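Local coordinates for protein TssK (Serratia sp. FS14, PDB 5Y0E) that probably forms part of the baseplate of the bacterial type VI secretion system, the platform on which the contractile tail is assembled, at residues K338-D342 / F343-L347. Numbering follows the deposited sequence.
Sequences KMMRD and FGFVL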
loop_
_atom_site.group_PDB
_atom_site.type_symbol
_atom_site.label_atom_id
_atom_site.label_comp_id
_atom_site.label_asym_id
_atom_site.label_seq_id
_atom_site.Cartn_x
_atom_site.Cartn_y
_atom_site.Cartn_z
ATOM N N LYS A 338 -16.822 26.971 11.697
ATOM C CA LYS A 338 -18.130 26.923 12.296
ATOM C C LYS A 338 -18.022 26.162 13.589
ATOM O O LYS A 338 -18.682 26.478 14.568
ATOM C CB LYS A 338 -19.108 26.196 11.376
ATOM C CG LYS A 338 -19.408 26.930 10.083
ATOM C CD LYS A 338 -20.364 26.147 9.203
ATOM C CE LYS A 338 -20.677 26.902 7.918
ATOM N NZ LYS A 338 -21.596 26.140 7.032
ATOM N N MET A 339 -17.142 25.184 13.591
ATOM C CA MET A 339 -16.920 24.343 14.737
ATOM C C MET A 339 -16.900 25.048 16.086
ATOM O O MET A 339 -17.378 24.539 17.078
ATOM C CB MET A 339 -15.582 23.669 14.559
ATOM C CG MET A 339 -15.663 22.201 14.262
ATOM S SD MET A 339 -14.631 21.342 15.435
ATOM C CE MET A 339 -15.535 19.818 15.493
ATOM N N MET A 340 -16.337 26.228 16.125
ATOM C CA MET A 340 -16.202 26.914 17.386
ATOM C C MET A 340 -17.428 27.648 17.869
ATOM O O MET A 340 -17.389 28.294 18.895
ATOM C CB MET A 340 -15.025 27.854 17.333
ATOM C CG MET A 340 -13.742 27.141 17.001
ATOM S SD MET A 340 -12.739 26.996 18.460
ATOM C CE MET A 340 -11.112 26.986 17.777
ATOM N N ARG A 341 -18.519 27.538 17.147
ATOM C CA ARG A 341 -19.728 28.191 17.544
ATOM C C ARG A 341 -20.851 27.178 17.663
ATOM O O ARG A 341 -21.865 27.448 18.276
ATOM C CB ARG A 341 -20.056 29.300 16.560
ATOM C CG ARG A 341 -21.304 30.109 16.856
ATOM C CD ARG A 341 -21.482 31.233 15.841
ATOM N NE ARG A 341 -21.724 30.725 14.489
ATOM C CZ ARG A 341 -22.908 30.339 14.019
ATOM N NH1 ARG A 341 -23.990 30.383 14.786
ATOM N NH2 ARG A 341 -23.004 29.903 12.771
ATOM N N ASP A 342 -20.657 25.997 17.098
ATOM C CA ASP A 342 -21.661 24.944 17.160
ATOM C C ASP A 342 -21.338 23.815 18.129
ATOM O O ASP A 342 -22.169 22.968 18.396
ATOM C CB ASP A 342 -21.830 24.322 15.787
ATOM C CG ASP A 342 -22.312 25.299 14.777
ATOM O OD1 ASP A 342 -22.784 26.358 15.195
ATOM O OD2 ASP A 342 -22.227 25.018 13.577
ATOM N N PHE A 343 -20.130 23.809 18.659
ATOM C CA PHE A 343 -19.725 22.731 19.520
ATOM C C PHE A 343 -19.271 23.108 20.895
ATOM O O PHE A 343 -18.753 24.166 21.113
ATOM C CB PHE A 343 -18.552 22.003 18.873
ATOM C CG PHE A 343 -18.922 21.198 17.681
ATOM C CD1 PHE A 343 -19.052 21.788 16.457
ATOM C CD2 PHE A 343 -19.138 19.862 17.792
ATOM C CE1 PHE A 343 -19.402 21.059 15.359
ATOM C CE2 PHE A 343 -19.486 19.125 16.707
ATOM C CZ PHE A 343 -19.617 19.725 15.482
ATOM N N GLY A 344 -19.484 22.199 21.825
ATOM C CA GLY A 344 -18.983 22.353 23.168
ATOM C C GLY A 344 -17.597 21.732 23.191
ATOM O O GLY A 344 -17.180 21.050 22.276
ATOM N N PHE A 345 -16.868 21.920 24.265
ATOM C CA PHE A 345 -15.527 21.370 24.274
ATOM C C PHE A 345 -15.195 20.828 25.652
ATOM O O PHE A 345 -15.434 21.500 26.657
ATOM C CB PHE A 345 -14.529 22.431 23.832
ATOM C CG PHE A 345 -14.671 22.803 22.394
ATOM C CD1 PHE A 345 -13.999 22.096 21.417
ATOM C CD2 PHE A 345 -15.497 23.835 22.008
ATOM C CE1 PHE A 345 -14.134 22.424 20.084
ATOM C CE2 PHE A 345 -15.636 24.163 20.674
ATOM C CZ PHE A 345 -14.956 23.456 19.711
ATOM N N VAL A 346 -14.669 19.604 25.693
ATOM C CA VAL A 346 -14.420 18.900 26.945
ATOM C C VAL A 346 -13.038 18.266 26.911
ATOM O O VAL A 346 -12.604 17.732 25.887
ATOM C CB VAL A 346 -15.481 17.815 27.228
ATOM C CG1 VAL A 346 -15.256 17.222 28.576
ATOM C CG2 VAL A 346 -16.861 18.375 27.171
ATOM N N LEU A 347 -12.417 18.216 28.063
ATOM C CA LEU A 347 -11.137 17.595 28.230
ATOM C C LEU A 347 -11.282 16.403 29.156
ATOM O O LEU A 347 -11.647 16.565 30.272
ATOM C CB LEU A 347 -10.214 18.574 28.893
ATOM C CG LEU A 347 -9.257 19.311 28.016
ATOM C CD1 LEU A 347 -8.358 20.069 28.936
ATOM C CD2 LEU A 347 -8.463 18.317 27.214
#
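Met339 lays its terminal methyl over the ring of Phe343, four residues on. Met339 CE stands 3.9 Å from the centroid of the Phe343 ring and only 5° off the normal, a CH-pi contact with the methyl centred over one face. The sulfur is more remote, Met339 SD lying 4.9 Å from the centroid of the Phe343 ring, so the Met-aromatic pairing is made chiefly through the methyl. Met339 CG adds a flank contact, 4.1 Å from Phe343 CD1; the bend of the chain at chi2, about the bond leading to CG, swings SD and CE over the face. CG of Phe343 sits beside its own backbone N, anti to the carbonyl carbon (chi1 -71°), which leaves Phe343 CB and CD1 each 3.3 Å from Met339 O.

The second aromatic of the strand is engaged differently. Phe345 presents its edge to the helix backbone: Met339 O lies near the ring plane, 3.7 Å from Phe345 CZ, and Met340 CA also meets the edge. Met340 SD approaches obliquely, 4.4 Å from Phe345 CZ, a looser Met-aromatic contact. Met340 and Phe345 are both buried and both touch Phe424 of strand 423-428, while Met418 of helix 414-419 also packs on Met340.

Backbone evidence for the helix end is modest but consistent. Phe343 N donates a weak bond to Met339 O at 3.3 Å, bent to 129°, and Phe343 is the first residue to depart from helical angles. Backbone bonds to Ile442 and Leu408 then place Gly344 and Phe345 between strands 436-443 and 404-408. The arrangement is a short helical turn running directly into an inner strand of an antiparallel sheet, with two methionines of the turn packed against alternate phenylalanines of that strand.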